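Local coordinates for protein glucose-6-phosphate isomerase (Chlamydia trachomatis D/UW-3/CX, PDB 6OTU) that catalyses the reversible isomerization of glucose-6-phosphate to fructose-6-phosphate, at residues His29-Asp32 and Gly37-Ser40; Ala113-Gln118 and Glu292-Ala297; Ala299-Ala304 and Leu472-Glu477. One frame throughout, in Å; residues are numbered along the deposited sequence.

In the fold
Contact 1 lies at the surface, its centre about 31 Å from the centre of the chain, and brings two parts of the loop between helices 18-26 and 41-46 together at a cysteine sulfur. Contacts 2 and 3 share helix 287-303 and touch each other, their centres about 11 Å apart. Contact 2, partly buried, sets the loop 113-118 against that helix through a valine, a tryptophan ring and a bridging water. Contact 3, fully buried, packs its later turn on helix 466-487 with an isoleucine against an alanine, beside acidic side chains paired with R112. R116 of contact 2 reaches A299 and A302, so the two contacts adjoin. Contact 1 touches neither.

Contact 1: residues His29-Asp32 and Gly37-Ser40; sequences HPID and GCLS
C38 turns its sulfur toward the end of I31, where SG meets CD1 at 3.7 Å. The same sulfur lies 3.7 Å from the backbone O of D32, a van der Waals contact rather than a hydrogen bond. C38 CB comes to 3.9 Å from D32 O, while I31 CG1 stands at 4.2 Å from C38 SG, behind its own methyl. The isoleucine chain is extended (CG1 opposite the backbone N at chi1 -169°, chi2 178°), and this full stretch carries CD1 to the sulfur. SG is likewise swung opposite its own N (chi1 167°), into the gap between the segments.

No hydrogen bond crosses here, and the backbones stay apart, with CA of D32 and CA of C38 7.7 Å from each other. The loop is fixed from outside this touch. I31 O accepts a bond from R62 NE, and OD1 of D32 is gripped twice, by T34 OG1 and by N453 ND2. C38 also rests on L33, within the four-residue link between the segments. Beyond C38 the chain makes an inverse gamma turn centred on L39, in which S40 N gives C38 O a weak bond of 3.0 Å. L39 is buried against L435 and Q439 of helix 422-439, and its O receives a weak bond from R527 of the second subunit. S40 is the N-cap, its OG bonded to R43 N, so this irregular surface loop, which follows helix 18-26, leads directly into helix 41-46.

Contact 2: residues Ala113-Gln118 and Glu292-Ala297; sequences AWVRDQ and EFLQGA
V115 lies over Q295 where the loop 113-118 passes helix 287-303, their CA atoms 6.2 Å apart. The loop bends in a type I beta turn from A113 to R116, closed by R116 N to A113 O, while 292-297 is regular helix with bonds from G296 N to E292 O and from A297 N to F293 O. In this phosphoglucose isomerase (SIS clan) fold the turn packs on helix 287-303, away from the substrate pocket, and so joins the link between helices 110-113 and 122-148 to a helix from much later in the chain.

V115 points at the helix and divides its two methyls between neighbouring residues. CG2 sits 3.7 Å from CG of Q295 and 3.8 Å from its CA; CG1 comes to 4.1 Å from CB of L294, the two side chains meeting at about a right angle. V115 CG1 also caps the middle of the W114 indole face at 3.8 Å, so the valine is wedged between its neighbour's ring and the helix. W114 carries CG between backbone N and carbonyl carbon (chi1 64°), which folds the indole back toward L294. The leucine methyl CD1 meets it obliquely, at 3.9 Å from W114 CZ2. Outside the pair, the indole packs on S131, K132 and A135 of helix 122-148, and its NE1 makes a weak bond to T111 O. R116 stretches along helix 287-303 as far as A302. Polar linkage across the contact runs through one water, which accepts from R116 NH2 at 2.9 Å and donates to the backbone O of Q295 at 3.0 Å.

Contact 3: residues Ala299-Ala304 and Leu472-Glu477; sequences AIDAHA and LLAFYE
The carboxylate of D301 is held at both oxygens, OD1 by a hydrogen bond from H478 NE2 and OD2 by a salt bridge with R112 NE, while OD1 also lies against A474, 3.9 Å from its CB. H478 is one residue past 472-477, and R112 too stands beyond the two segments. The same arginine reaches across with NH2 to OE1 of E477. The two carboxylates are not in contact, D301 OD1 lying 5.5 Å from E477 OE1, and the shared guanidinium probably offsets their like charges in this buried place. D301 has CG turned opposite its carbonyl carbon (chi1 -62°), which brings the acid from the flank of its helix toward A474.

The two segments come from helices 287-303 and 466-487, packed side by side. Their axes run in roughly the same direction, crossing at -35°, and approach to 8.9 Å. This is near-parallel helix-helix packing inside the phosphoglucose isomerase (SIS clan) fold, away from the substrate pocket and the catalytic residues. At the closest approach the small A474 lies against the branched I300, CA to CA 6.1 Å, and A474 CB touches I300 CB at 3.8 Å. No hydrogen bond passes directly between the segments.

With CG2 opposite the backbone N, this methyl of I300 reaches past A474 to the backbone of the next residue, 3.7 Å from F475 N; it is 3.8 Å from A474 CB as well. The isoleucine also touches S471 and H478 of the same helix 466-487. The ring of F475 leads away from this seam toward L313 and S317 of helix 313-327.

Contact 1: residues His29-Asp32 and Gly37-Ser40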
ATOM      1  N   HIS A  29      26.717   7.890  16.821  1.00 43.84           N
ATOM      2  CA  HIS A  29      27.585   8.078  15.657  1.00 38.53           C
ATOM      3  C   HIS A  29      27.595   6.799  14.839  1.00 36.96           C
ATOM      4  O   HIS A  29      28.588   6.055  14.820  1.00 32.70           O
ATOM      5  CB  HIS A  29      28.994   8.470  16.096  1.00 39.97           C
ATOM      6  CG  HIS A  29      29.006   9.488  17.188  1.00 52.83           C
ATOM      7  ND1 HIS A  29      29.341   9.180  18.488  1.00 59.48           N
ATOM      8  CD2 HIS A  29      28.702  10.808  17.178  1.00 59.45           C
ATOM      9  CE1 HIS A  29      29.250  10.272  19.231  1.00 64.49           C
ATOM     10  NE2 HIS A  29      28.863  11.272  18.460  1.00 58.68           N
ATOM     11  N   PRO A  30      26.486   6.497  14.163  1.00 33.08           N
ATOM     12  CA  PRO A  30      26.454   5.326  13.279  1.00 38.75           C
ATOM     13  C   PRO A  30      27.431   5.476  12.115  1.00 38.38           C
ATOM     14  O   PRO A  30      27.803   6.583  11.718  1.00 42.41           O
ATOM     15  CB  PRO A  30      24.997   5.288  12.797  1.00 41.24           C
ATOM     16  CG  PRO A  30      24.517   6.699  12.950  1.00 41.39           C
ATOM     17  CD  PRO A  30      25.206   7.233  14.159  1.00 37.70           C
ATOM     18  N   ILE A  31      27.862   4.333  11.573  1.00 33.78           N
ATOM     19  CA  ILE A  31      28.827   4.365  10.480  1.00 34.74           C
ATOM     20  C   ILE A  31      28.281   5.225   9.342  1.00 40.70           C
ATOM     21  O   ILE A  31      27.062   5.285   9.099  1.00 41.18           O
ATOM     22  CB  ILE A  31      29.192   2.938  10.017  1.00 39.69           C
ATOM     23  CG1 ILE A  31      30.391   2.975   9.060  1.00 43.12           C
ATOM     24  CG2 ILE A  31      28.011   2.207   9.369  1.00 37.33           C
ATOM     25  CD1 ILE A  31      30.858   1.594   8.572  1.00 41.63           C
ATOM     26  N   ASP A  32      29.186   5.948   8.679  1.00 35.02           N
ATOM     27  CA  ASP A  32      28.843   6.829   7.564  1.00 35.78           C
ATOM     28  C   ASP A  32      28.982   6.038   6.265  1.00 44.05           C
ATOM     29  O   ASP A  32      30.092   5.838   5.755  1.00 37.39           O
ATOM     30  CB  ASP A  32      29.731   8.069   7.579  1.00 36.90           C
ATOM     31  CG  ASP A  32      29.501   8.988   6.374  1.00 45.97           C
ATOM     32  OD1 ASP A  32      28.474   8.860   5.670  1.00 46.04           O
ATOM     33  OD2 ASP A  32      30.364   9.859   6.132  1.00 50.90           O
ATOM     34  N   GLY A  37      35.082   4.593   0.020  1.00 51.94           N
ATOM     35  CA  GLY A  37      35.601   3.274   0.331  1.00 52.50           C
ATOM     36  C   GLY A  37      34.934   2.519   1.465  1.00 61.38           C
ATOM     37  O   GLY A  37      35.454   1.475   1.870  1.00 65.01           O
ATOM     38  N   CYS A  38      33.801   2.996   1.997  1.00 57.36           N
ATOM     39  CA  CYS A  38      33.177   2.294   3.121  1.00 49.04           C
ATOM     40  C   CYS A  38      32.526   0.990   2.676  1.00 51.30           C
ATOM     41  O   CYS A  38      32.553  -0.004   3.412  1.00 52.36           O
ATOM     42  CB  CYS A  38      32.146   3.184   3.811  1.00 44.82           C
ATOM     43  SG  CYS A  38      31.064   2.303   4.978  1.00 45.82           S
ATOM     44  N   LEU A  39      31.928   0.971   1.483  1.00 53.58           N
ATOM     45  CA  LEU A  39      31.284  -0.233   0.953  1.00 48.01           C
ATOM     46  C   LEU A  39      32.317  -1.074   0.197  1.00 49.27           C
ATOM     47  O   LEU A  39      32.277  -1.248  -1.027  1.00 47.62           O
ATOM     48  CB  LEU A  39      30.096   0.143   0.078  1.00 43.73           C
ATOM     49  CG  LEU A  39      28.928   0.855   0.779  1.00 45.24           C
ATOM     50  CD1 LEU A  39      27.734   0.953  -0.152  1.00 39.55           C
ATOM     51  CD2 LEU A  39      28.531   0.162   2.069  1.00 43.08           C
ATOM     52  N   SER A  40      33.255  -1.610   0.974  1.00 48.05           N
ATOM     53  CA  SER A  40      34.377  -2.389   0.475  1.00 44.80           C
ATOM     54  C   SER A  40      33.956  -3.827   0.196  1.00 51.20           C
ATOM     55  O   SER A  40      32.882  -4.286   0.611  1.00 46.00           O
ATOM     56  CB  SER A  40      35.506  -2.392   1.492  1.00 43.58           C
ATOM     57  OG  SER A  40      35.111  -3.084   2.663  1.00 46.67           O
TER

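Contact 2: residues Ala113-Gln118 and Glu292-Ala297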
ATOM      1  N   ALA A 113       4.741 -28.072  11.058  1.00 36.25           N
ATOM      2  CA  ALA A 113       5.827 -28.844  11.661  1.00 41.87           C
ATOM      3  C   ALA A 113       5.780 -30.317  11.253  1.00 44.74           C
ATOM      4  O   ALA A 113       6.820 -30.988  11.220  1.00 38.36           O
ATOM      5  CB  ALA A 113       5.784 -28.699  13.189  1.00 34.60           C
ATOM      6  N   TRP A 114       4.595 -30.830  10.911  1.00 39.70           N
ATOM      7  CA  TRP A 114       4.443 -32.256  10.654  1.00 37.83           C
ATOM      8  C   TRP A 114       5.065 -32.705   9.341  1.00 47.78           C
ATOM      9  O   TRP A 114       5.132 -33.915   9.114  1.00 41.45           O
ATOM     10  CB  TRP A 114       2.970 -32.653  10.660  1.00 37.37           C
ATOM     11  CG  TRP A 114       2.174 -32.008   9.565  1.00 39.80           C
ATOM     12  CD1 TRP A 114       1.529 -30.796   9.619  1.00 33.26           C
ATOM     13  CD2 TRP A 114       1.928 -32.535   8.252  1.00 35.95           C
ATOM     14  NE1 TRP A 114       0.916 -30.534   8.415  1.00 32.35           N
ATOM     15  CE2 TRP A 114       1.131 -31.588   7.563  1.00 36.04           C
ATOM     16  CE3 TRP A 114       2.295 -33.714   7.592  1.00 38.30           C
ATOM     17  CZ2 TRP A 114       0.702 -31.787   6.241  1.00 33.86           C
ATOM     18  CZ3 TRP A 114       1.868 -33.911   6.271  1.00 38.33           C
ATOM     19  CH2 TRP A 114       1.079 -32.951   5.619  1.00 43.07           C
ATOM     20  N   VAL A 115       5.506 -31.786   8.469  1.00 37.96           N
ATOM     21  CA  VAL A 115       6.123 -32.233   7.224  1.00 39.64           C
ATOM     22  C   VAL A 115       7.596 -32.570   7.387  1.00 47.58           C
ATOM     23  O   VAL A 115       8.208 -33.080   6.442  1.00 54.17           O
ATOM     24  CB  VAL A 115       6.004 -31.224   6.068  1.00 38.12           C
ATOM     25  CG1 VAL A 115       4.574 -30.805   5.889  1.00 35.75           C
ATOM     26  CG2 VAL A 115       6.913 -30.042   6.309  1.00 37.64           C
ATOM     27  N   ARG A 116       8.187 -32.297   8.549  1.00 48.49           N
ATOM     28  CA  ARG A 116       9.532 -32.761   8.859  1.00 65.26           C
ATOM     29  C   ARG A 116       9.539 -33.293  10.281  1.00 76.05           C
ATOM     30  O   ARG A 116       8.941 -32.690  11.173  1.00 82.59           O
ATOM     31  CB  ARG A 116      10.585 -31.650   8.695  1.00 67.98           C
ATOM     32  CG  ARG A 116      10.214 -30.305   9.306  1.00 64.08           C
ATOM     33  CD  ARG A 116      11.094 -29.191   8.734  1.00 59.61           C
ATOM     34  NE  ARG A 116      12.487 -29.287   9.174  1.00 56.61           N
ATOM     35  CZ  ARG A 116      13.534 -28.863   8.470  1.00 54.69           C
ATOM     36  NH1 ARG A 116      14.759 -28.988   8.963  1.00 52.14           N
ATOM     37  NH2 ARG A 116      13.360 -28.318   7.272  1.00 57.71           N
ATOM     38  N   ASP A 117      10.211 -34.424  10.477  1.00 81.06           N
ATOM     39  CA  ASP A 117      10.244 -35.078  11.781  1.00 83.19           C
ATOM     40  C   ASP A 117      10.557 -34.085  12.891  1.00 80.04           C
ATOM     41  O   ASP A 117      11.438 -33.230  12.755  1.00 79.28           O
ATOM     42  CB  ASP A 117      11.286 -36.193  11.780  1.00 88.24           C
ATOM     43  CG  ASP A 117      10.868 -37.365  10.937  1.00 92.04           C
ATOM     44  OD1 ASP A 117       9.649 -37.550  10.743  1.00 92.81           O
ATOM     45  OD2 ASP A 117      11.757 -38.098  10.460  1.00 97.21           O
ATOM     46  N   GLN A 118       9.826 -34.205  13.994  1.00 75.13           N
ATOM     47  CA  GLN A 118       9.973 -33.248  15.076  1.00 72.02           C
ATOM     48  C   GLN A 118       9.517 -33.881  16.380  1.00 75.11           C
ATOM     49  O   GLN A 118       8.748 -34.845  16.389  1.00 78.98           O
ATOM     50  CB  GLN A 118       9.180 -31.975  14.793  1.00 65.41           C
ATOM     51  CG  GLN A 118       9.977 -30.716  15.009  1.00 66.01           C
ATOM     52  CD  GLN A 118       9.334 -29.523  14.346  1.00 65.96           C
ATOM     53  OE1 GLN A 118       9.019 -29.556  13.151  1.00 72.24           O
ATOM     54  NE2 GLN A 118       9.127 -28.463  15.116  1.00 56.43           N
ATOM     55  N   GLU A 292       4.546 -28.281  -0.689  1.00 40.81           N
ATOM     56  CA  GLU A 292       5.827 -27.616  -0.912  1.00 37.19           C
ATOM     57  C   GLU A 292       5.878 -26.285  -0.183  1.00 34.79           C
ATOM     58  O   GLU A 292       6.908 -25.925   0.402  1.00 31.67           O
ATOM     59  CB  GLU A 292       6.068 -27.404  -2.403  1.00 34.40           C
ATOM     60  CG  GLU A 292       6.192 -28.679  -3.186  1.00 45.49           C
ATOM     61  CD  GLU A 292       6.408 -28.418  -4.658  1.00 61.49           C
ATOM     62  OE1 GLU A 292       6.487 -29.404  -5.427  1.00 67.78           O
ATOM     63  OE2 GLU A 292       6.495 -27.226  -5.043  1.00 64.27           O
ATOM     64  N   PHE A 293       4.771 -25.539  -0.224  1.00 35.14           N
ATOM     65  CA  PHE A 293       4.634 -24.306   0.545  1.00 30.99           C
ATOM     66  C   PHE A 293       4.840 -24.555   2.040  1.00 39.91           C
ATOM     67  O   PHE A 293       5.530 -23.778   2.712  1.00 34.00           O
ATOM     68  CB  PHE A 293       3.250 -23.722   0.250  1.00 39.50           C
ATOM     69  CG  PHE A 293       2.782 -22.653   1.201  1.00 33.37           C
ATOM     70  CD1 PHE A 293       3.417 -21.421   1.263  1.00 34.50           C
ATOM     71  CD2 PHE A 293       1.647 -22.859   1.971  1.00 32.03           C
ATOM     72  CE1 PHE A 293       2.945 -20.404   2.105  1.00 32.36           C
ATOM     73  CE2 PHE A 293       1.178 -21.874   2.823  1.00 34.38           C
ATOM     74  CZ  PHE A 293       1.830 -20.630   2.890  1.00 31.50           C
ATOM     75  N   LEU A 294       4.250 -25.641   2.575  1.00 34.49           N
ATOM     76  CA  LEU A 294       4.440 -25.980   3.987  1.00 34.85           C
ATOM     77  C   LEU A 294       5.889 -26.349   4.285  1.00 36.87           C
ATOM     78  O   LEU A 294       6.424 -25.964   5.333  1.00 31.48           O
ATOM     79  CB  LEU A 294       3.515 -27.136   4.412  1.00 31.64           C
ATOM     80  CG  LEU A 294       1.991 -26.955   4.439  1.00 35.45           C
ATOM     81  CD1 LEU A 294       1.262 -28.114   5.171  1.00 31.92           C
ATOM     82  CD2 LEU A 294       1.583 -25.580   5.005  1.00 32.74           C
ATOM     83  N   GLN A 295       6.537 -27.114   3.397  1.00 34.08           N
ATOM     84  CA  GLN A 295       7.929 -27.483   3.642  1.00 34.52           C
ATOM     85  C   GLN A 295       8.828 -26.251   3.699  1.00 39.17           C
ATOM     86  O   GLN A 295       9.748 -26.187   4.522  1.00 36.00           O
ATOM     87  CB  GLN A 295       8.411 -28.465   2.575  1.00 33.67           C
ATOM     88  CG  GLN A 295       7.731 -29.827   2.686  1.00 39.07           C
ATOM     89  CD  GLN A 295       8.026 -30.739   1.506  1.00 49.00           C
ATOM     90  OE1 GLN A 295       8.039 -30.309   0.348  1.00 46.36           O
ATOM     91  NE2 GLN A 295       8.261 -32.014   1.796  1.00 53.31           N
ATOM     92  N   GLY A 296       8.550 -25.239   2.867  1.00 34.34           N
ATOM     93  CA  GLY A 296       9.351 -24.021   2.915  1.00 34.27           C
ATOM     94  C   GLY A 296       9.216 -23.281   4.233  1.00 39.42           C
ATOM     95  O   GLY A 296      10.203 -22.805   4.798  1.00 39.15           O
ATOM     96  N   ALA A 297       7.993 -23.181   4.745  1.00 30.81           N
ATOM     97  CA  ALA A 297       7.783 -22.576   6.054  1.00 37.39           C
ATOM     98  C   ALA A 297       8.435 -23.402   7.170  1.00 35.71           C
ATOM     99  O   ALA A 297       9.167 -22.865   8.013  1.00 35.15           O
ATOM    100  CB  ALA A 297       6.286 -22.400   6.293  1.00 30.45           C
TER
HETATM  101  O   HOH W   1      10.974 -28.709   5.630  1.00 39.94           O

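Contact 3: residues Ala299-Ala304 and Leu472-Glu477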
ATOM      1  N   ALA A 299      10.937 -25.282   7.114  1.00 36.99           N
ATOM      2  CA  ALA A 299      12.390 -25.178   7.073  1.00 39.80           C
ATOM      3  C   ALA A 299      12.877 -23.906   7.764  1.00 40.52           C
ATOM      4  O   ALA A 299      13.939 -23.912   8.396  1.00 32.26           O
ATOM      5  CB  ALA A 299      12.876 -25.243   5.625  1.00 32.29           C
ATOM      6  N   ILE A 300      12.121 -22.806   7.651  1.00 38.05           N
ATOM      7  CA  ILE A 300      12.507 -21.568   8.329  1.00 42.37           C
ATOM      8  C   ILE A 300      12.202 -21.653   9.826  1.00 42.81           C
ATOM      9  O   ILE A 300      12.995 -21.181  10.654  1.00 40.24           O
ATOM     10  CB  ILE A 300      11.836 -20.335   7.672  1.00 35.12           C
ATOM     11  CG1 ILE A 300      12.473 -20.003   6.307  1.00 30.71           C
ATOM     12  CG2 ILE A 300      11.942 -19.108   8.567  1.00 32.83           C
ATOM     13  CD1 ILE A 300      13.979 -19.740   6.345  1.00 38.07           C
ATOM     14  N   ASP A 301      11.057 -22.247  10.196  1.00 31.33           N
ATOM     15  CA  ASP A 301      10.797 -22.552  11.603  1.00 31.56           C
ATOM     16  C   ASP A 301      12.003 -23.219  12.255  1.00 35.28           C
ATOM     17  O   ASP A 301      12.413 -22.845  13.358  1.00 35.37           O
ATOM     18  CB  ASP A 301       9.575 -23.461  11.748  1.00 31.65           C
ATOM     19  CG  ASP A 301       8.288 -22.823  11.234  1.00 42.58           C
ATOM     20  OD1 ASP A 301       8.270 -21.595  10.989  1.00 41.14           O
ATOM     21  OD2 ASP A 301       7.302 -23.570  11.054  1.00 34.36           O
ATOM     22  N   ALA A 302      12.579 -24.227  11.594  1.00 32.41           N
ATOM     23  CA  ALA A 302      13.732 -24.892  12.188  1.00 34.09           C
ATOM     24  C   ALA A 302      14.949 -23.972  12.201  1.00 35.45           C
ATOM     25  O   ALA A 302      15.707 -23.946  13.177  1.00 39.72           O
ATOM     26  CB  ALA A 302      14.034 -26.190  11.441  1.00 33.38           C
ATOM     27  N   HIS A 303      15.126 -23.183  11.140  1.00 32.63           N
ATOM     28  CA  HIS A 303      16.307 -22.332  11.030  1.00 41.46           C
ATOM     29  C   HIS A 303      16.288 -21.202  12.053  1.00 39.87           C
ATOM     30  O   HIS A 303      17.357 -20.752  12.487  1.00 38.08           O
ATOM     31  CB  HIS A 303      16.406 -21.786   9.604  1.00 38.70           C
ATOM     32  CG  HIS A 303      17.329 -20.612   9.455  1.00 34.97           C
ATOM     33  ND1 HIS A 303      18.694 -20.748   9.316  1.00 34.94           N
ATOM     34  CD2 HIS A 303      17.073 -19.285   9.389  1.00 31.85           C
ATOM     35  CE1 HIS A 303      19.239 -19.550   9.194  1.00 39.95           C
ATOM     36  NE2 HIS A 303      18.277 -18.645   9.241  1.00 34.91           N
ATOM     37  N   ALA A 304      15.091 -20.748  12.462  1.00 34.97           N
ATOM     38  CA  ALA A 304      14.945 -19.621  13.385  1.00 36.48           C
ATOM     39  C   ALA A 304      15.411 -19.929  14.806  1.00 43.93           C
ATOM     40  O   ALA A 304      15.444 -19.004  15.633  1.00 38.64           O
ATOM     41  CB  ALA A 304      13.490 -19.154  13.433  1.00 31.44           C
ATOM     42  N   LEU A 472       9.591 -17.361   2.795  1.00 31.47           N
ATOM     43  CA  LEU A 472       9.479 -15.915   2.959  1.00 35.65           C
ATOM     44  C   LEU A 472       8.385 -15.561   3.952  1.00 35.51           C
ATOM     45  O   LEU A 472       8.550 -14.654   4.777  1.00 39.46           O
ATOM     46  CB  LEU A 472       9.188 -15.250   1.616  1.00 39.49           C
ATOM     47  CG  LEU A 472      10.339 -14.617   0.838  1.00 43.50           C
ATOM     48  CD1 LEU A 472       9.836 -14.195  -0.530  1.00 46.89           C
ATOM     49  CD2 LEU A 472      10.922 -13.427   1.588  1.00 37.44           C
ATOM     50  N   LEU A 473       7.249 -16.255   3.872  1.00 33.48           N
ATOM     51  CA  LEU A 473       6.184 -16.033   4.839  1.00 31.92           C
ATOM     52  C   LEU A 473       6.680 -16.304   6.251  1.00 38.51           C
ATOM     53  O   LEU A 473       6.573 -15.440   7.128  1.00 29.79           O
ATOM     54  CB  LEU A 473       4.980 -16.909   4.506  1.00 34.80           C
ATOM     55  CG  LEU A 473       3.777 -16.794   5.440  1.00 32.57           C
ATOM     56  CD1 LEU A 473       3.083 -15.466   5.206  1.00 36.94           C
ATOM     57  CD2 LEU A 473       2.824 -17.922   5.171  1.00 30.54           C
ATOM     58  N   ALA A 474       7.266 -17.492   6.479  1.00 30.62           N
ATOM     59  CA  ALA A 474       7.708 -17.840   7.825  1.00 30.76           C
ATOM     60  C   ALA A 474       8.806 -16.896   8.304  1.00 31.92           C
ATOM     61  O   ALA A 474       8.870 -16.557   9.492  1.00 33.82           O
ATOM     62  CB  ALA A 474       8.195 -19.303   7.873  1.00 33.57           C
ATOM     63  N   PHE A 475       9.667 -16.465   7.385  1.00 30.67           N
ATOM     64  CA  PHE A 475      10.708 -15.498   7.698  1.00 30.60           C
ATOM     65  C   PHE A 475      10.148 -14.268   8.392  1.00 40.86           C
ATOM     66  O   PHE A 475      10.663 -13.837   9.427  1.00 37.84           O
ATOM     67  CB  PHE A 475      11.413 -15.100   6.413  1.00 30.72           C
ATOM     68  CG  PHE A 475      12.351 -13.965   6.571  1.00 30.65           C
ATOM     69  CD1 PHE A 475      13.592 -14.154   7.165  1.00 36.11           C
ATOM     70  CD2 PHE A 475      12.023 -12.706   6.083  1.00 34.16           C
ATOM     71  CE1 PHE A 475      14.491 -13.095   7.291  1.00 35.54           C
ATOM     72  CE2 PHE A 475      12.909 -11.643   6.205  1.00 30.20           C
ATOM     73  CZ  PHE A 475      14.149 -11.837   6.799  1.00 38.67           C
ATOM     74  N   TYR A 476       9.096 -13.679   7.817  1.00 29.66           N
ATOM     75  CA  TYR A 476       8.548 -12.451   8.373  1.00 41.90           C
ATOM     76  C   TYR A 476       7.738 -12.734   9.630  1.00 39.23           C
ATOM     77  O   TYR A 476       7.755 -11.931  10.572  1.00 44.03           O
ATOM     78  CB  TYR A 476       7.710 -11.721   7.317  1.00 28.91           C
ATOM     79  CG  TYR A 476       8.539 -10.754   6.499  1.00 28.83           C
ATOM     80  CD1 TYR A 476       8.930  -9.536   7.039  1.00 28.64           C
ATOM     81  CD2 TYR A 476       8.974 -11.076   5.204  1.00 29.03           C
ATOM     82  CE1 TYR A 476       9.707  -8.649   6.312  1.00 31.23           C
ATOM     83  CE2 TYR A 476       9.760 -10.197   4.471  1.00 29.03           C
ATOM     84  CZ  TYR A 476      10.120  -8.978   5.032  1.00 33.46           C
ATOM     85  OH  TYR A 476      10.884  -8.060   4.338  1.00 32.62           O
ATOM     86  N   GLU A 477       7.036 -13.869   9.674  1.00 38.31           N
ATOM     87  CA  GLU A 477       6.350 -14.255  10.905  1.00 38.95           C
ATOM     88  C   GLU A 477       7.329 -14.282  12.071  1.00 36.94           C
ATOM     89  O   GLU A 477       7.050 -13.733  13.138  1.00 29.76           O
ATOM     90  CB  GLU A 477       5.658 -15.616  10.745  1.00 29.86           C
ATOM     91  CG  GLU A 477       4.496 -15.582   9.754  1.00 35.54           C
ATOM     92  CD  GLU A 477       3.761 -16.905   9.633  1.00 42.61           C
ATOM     93  OE1 GLU A 477       4.267 -17.941  10.145  1.00 43.71           O
ATOM     94  OE2 GLU A 477       2.656 -16.906   9.038  1.00 42.22           O
TER